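Local coordinates for beta-ketoacyl-[acyl-carrier-protein] synthase FabY (Pseudomonas aeruginosa, PDB 4CW4), which catalyses the condensation of acetyl-CoA with malonyl-ACP into acetoacetyl-ACP, the primer that starts fatty acid synthesis, at residues H105-L110 / K158-R163; F187-L192 / M230-D235; A332-L337 / V346-A351. All blocks are in the same frame, centred on the assembly; numbering follows the deposited sequence. Where two conformers were deposited one is given.

Contact 1 of 3, residues H105-L110 / K158-R163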
loop_
_atom_site.group_PDB
_atom_site.type_symbol
_atom_site.label_atom_id
_atom_site.label_comp_id
_atom_site.label_asym_id
_atom_site.label_seq_id
_atom_site.Cartn_x
_atom_site.Cartn_y
_atom_site.Cartn_z
ATOM N N HIS A 105 -3.358 13.328 -25.213
ATOM C CA HIS A 105 -2.417 14.427 -25.183
ATOM C C HIS A 105 -1.044 13.999 -24.678
ATOM O O HIS A 105 -0.921 13.195 -23.747
ATOM C CB HIS A 105 -2.952 15.552 -24.292
ATOM C CG HIS A 105 -1.975 16.671 -24.085
ATOM N ND1 HIS A 105 -1.114 16.714 -23.010
ATOM C CD2 HIS A 105 -1.731 17.790 -24.811
ATOM C CE1 HIS A 105 -0.364 17.800 -23.091
ATOM N NE2 HIS A 105 -0.730 18.475 -24.168
ATOM N N TRP A 106 -0.019 14.563 -25.304
ATOM C CA TRP A 106 1.330 14.541 -24.765
ATOM C C TRP A 106 2.078 15.758 -25.287
ATOM O O TRP A 106 1.491 16.612 -25.949
ATOM C CB TRP A 106 2.070 13.245 -25.112
ATOM C CG TRP A 106 2.310 12.970 -26.579
ATOM C CD1 TRP A 106 1.384 12.965 -27.596
ATOM C CD2 TRP A 106 3.553 12.577 -27.173
ATOM N NE1 TRP A 106 1.994 12.634 -28.780
ATOM C CE2 TRP A 106 3.323 12.391 -28.546
ATOM C CE3 TRP A 106 4.852 12.393 -26.675
ATOM C CZ2 TRP A 106 4.335 12.020 -29.427
ATOM C CZ3 TRP A 106 5.853 12.038 -27.554
ATOM C CH2 TRP A 106 5.587 11.837 -28.908
ATOM N N HIS A 107 3.368 15.843 -24.977
ATOM C CA HIS A 107 4.228 16.892 -25.535
ATOM C C HIS A 107 5.269 16.267 -26.449
ATOM O O HIS A 107 5.956 15.348 -26.028
ATOM C CB HIS A 107 5.001 17.630 -24.434
ATOM C CG HIS A 107 4.161 18.459 -23.523
ATOM N ND1 HIS A 107 4.492 18.657 -22.199
ATOM C CD2 HIS A 107 3.022 19.163 -23.733
ATOM C CE1 HIS A 107 3.583 19.424 -21.631
ATOM N NE2 HIS A 107 2.687 19.758 -22.542
ATOM N N LYS A 108 5.431 16.774 -27.666
ATOM C CA LYS A 108 6.618 16.458 -28.450
ATOM C C LYS A 108 7.691 17.475 -28.140
ATOM O O LYS A 108 7.391 18.637 -27.879
ATOM C CB LYS A 108 6.340 16.532 -29.948
ATOM C CG LYS A 108 5.555 15.369 -30.514
ATOM C CD LYS A 108 5.585 15.451 -32.031
ATOM C CE LYS A 108 4.787 14.354 -32.694
ATOM N NZ LYS A 108 4.922 14.454 -34.169
ATOM N N VAL A 109 8.938 17.031 -28.213
ATOM C CA VAL A 109 10.080 17.927 -28.206
ATOM C C VAL A 109 10.231 18.487 -29.620
ATOM O O VAL A 109 10.437 17.741 -30.575
ATOM C CB VAL A 109 11.362 17.218 -27.789
ATOM C CG1 VAL A 109 12.571 18.162 -27.914
ATOM C CG2 VAL A 109 11.232 16.687 -26.362
ATOM N N LEU A 110 10.111 19.801 -29.733
ATOM C CA LEU A 110 10.276 20.489 -31.003
ATOM C C LEU A 110 11.568 21.290 -30.948
ATOM O O LEU A 110 11.678 22.271 -30.205
ATOM C CB LEU A 110 9.074 21.397 -31.253
ATOM C CG LEU A 110 9.126 22.298 -32.483
ATOM C CD1 LEU A 110 9.228 21.488 -33.764
ATOM C CD2 LEU A 110 7.899 23.183 -32.522
ATOM N N LYS A 158 8.535 22.373 -25.934
ATOM C CA LYS A 158 7.564 21.286 -25.883
ATOM C C LYS A 158 6.243 21.775 -26.459
ATOM O O LYS A 158 5.772 22.859 -26.117
ATOM C CB LYS A 158 7.370 20.781 -24.462
ATOM C CG LYS A 158 8.332 19.618 -24.047
ATOM C CD LYS A 158 9.812 19.889 -24.338
ATOM C CE LYS A 158 10.417 20.954 -23.418
ATOM N NZ LYS A 158 11.935 21.066 -23.532
ATOM N N VAL A 159 5.673 20.991 -27.372
ATOM C CA VAL A 159 4.416 21.362 -28.030
ATOM C C VAL A 159 3.346 20.294 -27.791
ATOM O O VAL A 159 3.638 19.103 -27.780
ATOM C CB VAL A 159 4.626 21.591 -29.558
ATOM C CG1 VAL A 159 5.528 22.752 -29.806
ATOM C CG2 VAL A 159 5.174 20.346 -30.248
ATOM N N ASP A 160 2.100 20.729 -27.639
ATOM C CA ASP A 160 0.981 19.814 -27.497
ATOM C C ASP A 160 0.836 18.978 -28.746
ATOM O O ASP A 160 0.889 19.495 -29.865
ATOM C CB ASP A 160 -0.306 20.584 -27.242
ATOM C CG ASP A 160 -0.216 21.437 -26.015
ATOM O OD1 ASP A 160 0.142 20.905 -24.949
ATOM O OD2 ASP A 160 -0.411 22.659 -26.136
ATOM N N SER A 161 0.633 17.686 -28.541
ATOM C CA SER A 161 0.396 16.763 -29.636
ATOM C C SER A 161 -0.534 15.649 -29.153
ATOM O O SER A 161 -0.753 15.502 -27.957
ATOM C CB SER A 161 1.719 16.186 -30.129
ATOM O OG SER A 161 1.587 15.591 -31.415
ATOM N N TYR A 162 -1.096 14.901 -30.096
ATOM C CA TYR A 162 -2.078 13.866 -29.802
ATOM C C TYR A 162 -1.702 12.558 -30.457
ATOM O O TYR A 162 -1.299 12.525 -31.618
ATOM C CB TYR A 162 -3.472 14.348 -30.219
ATOM C CG TYR A 162 -3.831 15.560 -29.412
ATOM C CD1 TYR A 162 -3.467 16.835 -29.826
ATOM C CD2 TYR A 162 -4.458 15.421 -28.181
ATOM C CE1 TYR A 162 -3.736 17.940 -29.035
ATOM C CE2 TYR A 162 -4.739 16.520 -27.394
ATOM C CZ TYR A 162 -4.380 17.774 -27.823
ATOM O OH TYR A 162 -4.665 18.871 -27.029
ATOM N N ARG A 163 -1.837 11.468 -29.707
ATOM C CA ARG A 163 -1.470 10.157 -30.224
ATOM C C ARG A 163 -2.536 9.127 -29.913
ATOM O O ARG A 163 -3.389 9.334 -29.056
ATOM C CB ARG A 163 -0.121 9.704 -29.657
ATOM C CG ARG A 163 -0.141 9.460 -28.142
ATOM C CD ARG A 163 1.227 9.096 -27.605
ATOM N NE ARG A 163 1.702 7.846 -28.200
ATOM C CZ ARG A 163 1.410 6.630 -27.752
ATOM N NH1 ARG A 163 0.663 6.465 -26.669
ATOM N NH2 ARG A 163 1.877 5.571 -28.396
HETATM O O HOH W 1 1.379 12.870 -31.572
#
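H105 and D160 make the shortest bond between these two strands: NE2 of the imidazole gives its N-H to D160 OD1 at 2.7 Å, nearly straight at 173°. The acceptor lies in the ring plane, whereas OD1 is met on its anti side, 30° out of the carboxylate plane. Both residues stand on one face of a two-stranded antiparallel ribbon, in which W106 with S161 and K108 with V159 form the hydrogen-bonded pairs; W106 N to S161 O measures 2.9 Å. D160 OD2 forms a salt bridge with K158 of the second subunit. K158 and V159 of this chain also pair antiparallel with a strand of that subunit, so the sheet continues across the dimer interface. The H107 ring, bonded through ND1 to L246 O of the second subunit, brings its edge up to D160 OD1. The H105 imidazole, carried across toward the opposite strand by a chi1 of 174°, turns its edge to the face of Y162, an offset edge-to-face pair with centroids 5.7 Å apart.

The reverse face is built round W106, whose flat, wide indole suits a place between two aliphatic chains. K108 CG lies over one side and R163 CD over the other, the latter 3.8 Å from the centroid of the five-membered ring in a CH-pi contact. K108 runs on, extended, so that NZ hydrogen-bonds L129 O and forms a salt bridge with E131, both of the second subunit. L110 CD2 packs on V159 CG1 at 3.6 Å. At the indole edge, W106 NE1 donates to a water 2.9 Å away, and that water donates in turn to Y162 O.

Contact 2 of 3, residues F187-L192 / M230-D235; sequences FHPRGL and MSQLDD
P189 and D234 bring the two backbones together, their CA atoms 6.2 Å apart, where the first turn of the helix that begins at R190 meets an irregular loop. The carboxylate of D234 faces this helix start: OD2 accepts the backbone N-H of R190 at 2.8 Å and 173°, through the syn lone pair, the one on the side of the other oxygen. OD1 reaches the next amide through a water, which donates to D234 OD1 at 2.7 Å and accepts from G191 N at 2.8 Å. One acidic side chain thus serves two N-H groups that have no earlier helix turn to bond to, and the positive end of the helix dipole would probably favour its charge. A chi1 of 40°, with CG between the backbone N and the carbonyl carbon, turns the carboxylate toward the helix start.

P189 occupies the N-cap position of helix 190-204, in the N-terminal part of the ketosynthase domain. Its ring leaves no N-H needing a partner, while its carbonyl accepts from L192 N within the first turn. The pyrrolidine also gives the aliphatic part of Q232 an apolar surface, P189 CB touching Q232 CB at 3.6 Å; the same CB comes within 3.4 Å of D234 OD1. Q232, bent at chi2 (70°), lays its amide across the end of L192, so that L192 CD2 is 3.8 Å from Q232 NE2. That buried amide is satisfied by the carbonyls of L258 and F260 and by the hydroxyl of S228. R190, by contrast, extends away from D234, and its guanidinium forms a salt bridge with E365.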
loop_
_atom_site.group_PDB
_atom_site.type_symbol
_atom_site.label_atom_id
_atom_site.label_comp_id
_atom_site.label_asym_id
_atom_site.label_seq_id
_atom_site.Cartn_x
_atom_site.Cartn_y
_atom_site.Cartn_z
ATOM N N PHE A 187 -13.000 17.922 -5.737
ATOM C CA PHE A 187 -11.569 17.648 -5.628
ATOM C C PHE A 187 -11.162 16.220 -5.256
ATOM O O PHE A 187 -9.978 15.945 -5.067
ATOM C CB PHE A 187 -10.893 18.655 -4.702
ATOM C CG PHE A 187 -10.937 20.059 -5.216
ATOM C CD1 PHE A 187 -10.242 20.415 -6.365
ATOM C CD2 PHE A 187 -11.670 21.022 -4.558
ATOM C CE1 PHE A 187 -10.278 21.714 -6.838
ATOM C CE2 PHE A 187 -11.713 22.318 -5.022
ATOM C CZ PHE A 187 -11.020 22.665 -6.163
ATOM N N HIS A 188 -12.114 15.305 -5.192
ATOM C CA HIS A 188 -11.773 13.915 -4.926
ATOM C C HIS A 188 -11.368 13.171 -6.196
ATOM O O HIS A 188 -12.099 13.210 -7.189
ATOM C CB HIS A 188 -12.974 13.204 -4.326
ATOM C CG HIS A 188 -13.355 13.706 -2.979
ATOM N ND1 HIS A 188 -14.536 13.349 -2.367
ATOM C CD2 HIS A 188 -12.724 14.549 -2.127
ATOM C CE1 HIS A 188 -14.606 13.934 -1.184
ATOM N NE2 HIS A 188 -13.523 14.675 -1.019
ATOM N N PRO A 189 -10.235 12.452 -6.159
ATOM C CA PRO A 189 -9.962 11.497 -7.237
ATOM C C PRO A 189 -11.103 10.497 -7.438
ATOM O O PRO A 189 -11.845 10.158 -6.484
ATOM C CB PRO A 189 -8.719 10.762 -6.752
ATOM C CG PRO A 189 -8.051 11.701 -5.826
ATOM C CD PRO A 189 -9.178 12.416 -5.135
ATOM N N ARG A 190 -11.229 10.004 -8.666
ATOM C CA ARG A 190 -12.306 9.074 -9.020
ATOM C C ARG A 190 -12.306 7.837 -8.118
ATOM O O ARG A 190 -13.370 7.382 -7.719
ATOM C CB ARG A 190 -12.184 8.667 -10.483
ATOM C CG ARG A 190 -13.295 7.736 -10.963
ATOM C CD ARG A 190 -13.256 7.602 -12.467
ATOM N NE ARG A 190 -14.249 6.661 -12.972
ATOM C CZ ARG A 190 -15.520 6.967 -13.204
ATOM N NH1 ARG A 190 -15.974 8.189 -12.965
ATOM N NH2 ARG A 190 -16.345 6.047 -13.675
ATOM N N GLY A 191 -11.130 7.329 -7.763
ATOM C CA GLY A 191 -11.067 6.159 -6.895
ATOM C C GLY A 191 -11.651 6.411 -5.515
ATOM O O GLY A 191 -12.176 5.503 -4.890
ATOM N N LEU A 192 -11.555 7.650 -5.037
ATOM C CA LEU A 192 -12.123 7.988 -3.747
ATOM C C LEU A 192 -13.629 8.149 -3.847
ATOM O O LEU A 192 -14.340 7.720 -2.950
ATOM C CB LEU A 192 -11.459 9.220 -3.144
ATOM C CG LEU A 192 -9.947 9.095 -2.923
ATOM C CD1 LEU A 192 -9.458 10.200 -1.979
ATOM C CD2 LEU A 192 -9.519 7.708 -2.408
ATOM N N MET A 230 -2.363 1.331 -7.527
ATOM C CA MET A 230 -1.683 2.368 -8.320
ATOM C C MET A 230 -1.398 3.664 -7.571
ATOM O O MET A 230 -0.564 4.448 -8.025
ATOM C CB MET A 230 -2.484 2.730 -9.574
ATOM C CG MET A 230 -2.823 1.577 -10.510
ATOM S SD MET A 230 -1.395 0.695 -11.172
ATOM C CE MET A 230 -0.557 2.038 -11.958
ATOM N N SER A 231 -2.057 3.858 -6.424
ATOM C CA SER A 231 -2.355 5.184 -5.858
ATOM C C SER A 231 -3.420 5.810 -6.766
ATOM O O SER A 231 -3.728 5.268 -7.831
ATOM C CB SER A 231 -1.118 6.095 -5.760
ATOM O OG SER A 231 -0.048 5.451 -5.074
ATOM N N GLN A 232 -4.005 6.930 -6.353
ATOM C CA GLN A 232 -4.965 7.632 -7.198
ATOM C C GLN A 232 -4.161 8.512 -8.147
ATOM O O GLN A 232 -3.562 9.503 -7.722
ATOM C CB GLN A 232 -5.963 8.453 -6.372
ATOM C CG GLN A 232 -6.995 7.602 -5.590
ATOM C CD GLN A 232 -6.367 6.849 -4.434
ATOM O OE1 GLN A 232 -6.351 5.618 -4.412
ATOM N NE2 GLN A 232 -5.877 7.583 -3.457
ATOM N N LEU A 233 -4.135 8.130 -9.426
ATOM C CA LEU A 233 -3.214 8.722 -10.392
ATOM C C LEU A 233 -3.885 9.755 -11.281
ATOM O O LEU A 233 -3.251 10.262 -12.217
ATOM C CB LEU A 233 -2.565 7.630 -11.255
ATOM C CG LEU A 233 -1.583 6.705 -10.517
ATOM C CD1 LEU A 233 -0.982 5.683 -11.452
ATOM C CD2 LEU A 233 -0.471 7.476 -9.840
ATOM N N ASP A 234 -5.137 10.095 -10.992
ATOM C CA ASP A 234 -5.805 11.138 -11.771
ATOM C C ASP A 234 -5.360 12.550 -11.344
ATOM O O ASP A 234 -4.536 12.702 -10.437
ATOM C CB ASP A 234 -7.325 10.957 -11.852
ATOM C CG ASP A 234 -7.985 10.495 -10.561
ATOM O OD1 ASP A 234 -7.338 9.869 -9.691
ATOM O OD2 ASP A 234 -9.224 10.714 -10.478
ATOM N N ASP A 235 -5.887 13.564 -12.032
ATOM C CA ASP A 235 -5.443 14.944 -11.844
ATOM C C ASP A 235 -5.582 15.395 -10.385
ATOM O O ASP A 235 -4.728 16.109 -9.871
ATOM C CB ASP A 235 -6.228 15.900 -12.757
ATOM C CG ASP A 235 -5.931 15.695 -14.249
ATOM O OD1 ASP A 235 -4.926 15.044 -14.613
ATOM O OD2 ASP A 235 -6.710 16.214 -15.077
HETATM O O HOH W 2 -8.485 7.659 -8.756
#

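Contact 3 of 3, residues A332-L337 / V346-A351; sequences ATEEGL and VDFRRA
L337 is the main bump of this contact, a branched side chain pointing from the first turn of helix 334-341 into a hollow formed by V346, F348 and A351. Its CB presses on V346 CG1 at 3.5 Å, the two side chains crossing at about a right angle. L337 CD1 touches both A351 CB, 3.9 Å away, and F348 CD1, 4.0 Å away, in the corner they make; the small A351 leaves room for the leucine branch. Both V346 methyls are used: CG1 also sits over the centre of the F348 ring, 3.9 Å above its plane, and CG2 lies against E334 O.

E334 meets the far end of the ring. With chi1 at 177° and an extended chain, it sets OE2 in the ring plane, 3.5 Å from F348 CZ, where the slightly positive ring hydrogens suit a carboxylate. A water donates to E334 OE2 and accepts from V346 N, bridging the segments.

T333 caps the helix, its OG1 accepting from G336 N. The contact lies in the N-terminal part of the ketosynthase domain, the A332 side chain about 10 Å from that of H477, a predicted active-site residue. F348 and A351 rest on strands 91-93 and 169-171, so the loop leading toward strand 366-374 touches both these strands and helix 334-341.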
loop_
_atom_site.group_PDB
_atom_site.type_symbol
_atom_site.label_atom_id
_atom_site.label_comp_id
_atom_site.label_asym_id
_atom_site.label_seq_id
_atom_site.Cartn_x
_atom_site.Cartn_y
_atom_site.Cartn_z
ATOM N N ALA A 332 -4.390 -6.509 -23.806
ATOM C CA ALA A 332 -4.924 -6.835 -25.126
ATOM C C ALA A 332 -4.991 -5.568 -25.970
ATOM O O ALA A 332 -5.709 -4.633 -25.635
ATOM C CB ALA A 332 -6.307 -7.421 -24.995
ATOM N N THR A 333 -4.261 -5.556 -27.079
ATOM C CA THR A 333 -4.284 -4.416 -27.995
ATOM C C THR A 333 -5.260 -4.664 -29.144
ATOM O O THR A 333 -5.677 -5.794 -29.391
ATOM C CB THR A 333 -2.910 -4.202 -28.620
ATOM O OG1 THR A 333 -2.611 -5.300 -29.484
ATOM C CG2 THR A 333 -1.824 -4.066 -27.548
ATOM N N GLU A 334 -5.637 -3.605 -29.845
ATOM C CA GLU A 334 -6.439 -3.779 -31.045
ATOM C C GLU A 334 -5.748 -4.721 -32.037
ATOM O O GLU A 334 -6.373 -5.622 -32.587
ATOM C CB GLU A 334 -6.732 -2.430 -31.694
ATOM C CG GLU A 334 -7.517 -2.513 -32.996
ATOM C CD GLU A 334 -7.954 -1.144 -33.466
ATOM O OE1 GLU A 334 -7.071 -0.282 -33.699
ATOM O OE2 GLU A 334 -9.178 -0.931 -33.606
ATOM N N GLU A 335 -4.452 -4.547 -32.262
ATOM C CA GLU A 335 -3.768 -5.432 -33.190
ATOM C C GLU A 335 -3.773 -6.885 -32.716
ATOM O O GLU A 335 -3.917 -7.801 -33.524
ATOM C CB GLU A 335 -2.340 -4.960 -33.447
ATOM C CG GLU A 335 -2.257 -3.756 -34.366
ATOM C CD GLU A 335 -2.908 -3.983 -35.741
ATOM O OE1 GLU A 335 -2.828 -5.096 -36.307
ATOM O OE2 GLU A 335 -3.515 -3.033 -36.249
ATOM N N GLY A 336 -3.637 -7.096 -31.408
ATOM C CA GLY A 336 -3.678 -8.441 -30.862
ATOM C C GLY A 336 -5.014 -9.103 -31.136
ATOM O O GLY A 336 -5.083 -10.254 -31.555
ATOM N N LEU A 337 -6.095 -8.366 -30.915
ATOM C CA LEU A 337 -7.418 -8.903 -31.151
ATOM C C LEU A 337 -7.692 -9.123 -32.637
ATOM O O LEU A 337 -8.410 -10.052 -33.009
ATOM C CB LEU A 337 -8.479 -7.996 -30.526
ATOM C CG LEU A 337 -8.418 -7.918 -28.995
ATOM C CD1 LEU A 337 -9.246 -6.750 -28.480
ATOM C CD2 LEU A 337 -8.896 -9.242 -28.368
ATOM N N VAL A 346 -12.516 -5.166 -34.877
ATOM C CA VAL A 346 -12.539 -6.010 -33.685
ATOM C C VAL A 346 -13.785 -5.819 -32.832
ATOM O O VAL A 346 -14.314 -4.723 -32.744
ATOM C CB VAL A 346 -11.307 -5.673 -32.804
ATOM C CG1 VAL A 346 -11.411 -6.266 -31.397
ATOM C CG2 VAL A 346 -10.047 -6.135 -33.509
ATOM N N ASP A 347 -14.213 -6.893 -32.168
ATOM C CA ASP A 347 -15.267 -6.812 -31.168
ATOM C C ASP A 347 -14.643 -6.581 -29.780
ATOM O O ASP A 347 -14.214 -7.537 -29.104
ATOM C CB ASP A 347 -16.079 -8.103 -31.164
ATOM C CG ASP A 347 -17.259 -8.065 -30.203
ATOM O OD1 ASP A 347 -17.397 -7.077 -29.439
ATOM O OD2 ASP A 347 -18.055 -9.042 -30.229
ATOM N N PHE A 348 -14.572 -5.322 -29.352
ATOM C CA PHE A 348 -13.908 -5.013 -28.101
ATOM C C PHE A 348 -14.680 -5.543 -26.902
ATOM O O PHE A 348 -14.123 -5.632 -25.825
ATOM C CB PHE A 348 -13.646 -3.523 -27.965
ATOM C CG PHE A 348 -12.583 -3.022 -28.895
ATOM C CD1 PHE A 348 -11.266 -3.331 -28.666
ATOM C CD2 PHE A 348 -12.904 -2.256 -30.010
ATOM C CE1 PHE A 348 -10.268 -2.891 -29.524
ATOM C CE2 PHE A 348 -11.914 -1.809 -30.863
ATOM C CZ PHE A 348 -10.586 -2.139 -30.617
ATOM N N ARG A 349 -15.949 -5.899 -27.087
ATOM C CA ARG A 349 -16.691 -6.544 -26.008
ATOM C C ARG A 349 -16.137 -7.915 -25.674
ATOM O O ARG A 349 -16.409 -8.440 -24.596
ATOM C CB ARG A 349 -18.181 -6.618 -26.343
ATOM C CG ARG A 349 -18.766 -5.213 -26.426
ATOM C CD ARG A 349 -20.216 -5.089 -26.836
ATOM N NE ARG A 349 -20.608 -3.683 -26.638
ATOM C CZ ARG A 349 -20.419 -2.709 -27.519
ATOM N NH1 ARG A 349 -19.901 -2.969 -28.716
ATOM N NH2 ARG A 349 -20.781 -1.469 -27.221
ATOM N N ARG A 350 -15.338 -8.476 -26.580
ATOM C CA ARG A 350 -14.714 -9.779 -26.343
ATOM C C ARG A 350 -13.205 -9.613 -26.147
ATOM O O ARG A 350 -12.427 -10.533 -26.405
ATOM C CB ARG A 350 -15.019 -10.732 -27.493
ATOM C CG ARG A 350 -16.508 -11.052 -27.601
ATOM C CD ARG A 350 -16.823 -11.913 -28.804
ATOM N NE ARG A 350 -16.196 -13.222 -28.718
ATOM C CZ ARG A 350 -16.186 -14.134 -29.677
ATOM N NH1 ARG A 350 -16.779 -13.899 -30.838
ATOM N NH2 ARG A 350 -15.557 -15.286 -29.476
ATOM N N ALA A 351 -12.779 -8.454 -25.648
ATOM C CA ALA A 351 -11.343 -8.240 -25.455
ATOM C C ALA A 351 -10.761 -9.191 -24.410
ATOM O O ALA A 351 -9.586 -9.550 -24.481
ATOM C CB ALA A 351 -11.052 -6.812 -25.070
HETATM O O HOH W 3 -11.086 -2.473 -34.751
#

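How the contacts relate
The three contacts follow one another in series along the chain, with neither nesting nor crossing. Contact 1 closes first, joining strands 104-112 and 155-163 across 47 intervening residues that include further strands; it belongs to a protruding arm engaged with the second subunit. Contact 2 then closes a loop through helices 190-204 and 210-215 and strand 222-225, tying the start of helix 190-204 to the loop before helix 238-243; this contact lies nearer the centre of the chain and also touches the second subunit. Contact 3 is the most local, folding the chain back on helix 334-341 after eight residues. Centres lie 24 to 27 Å apart, and no two contacts touch; all belong to the ketosynthase family region.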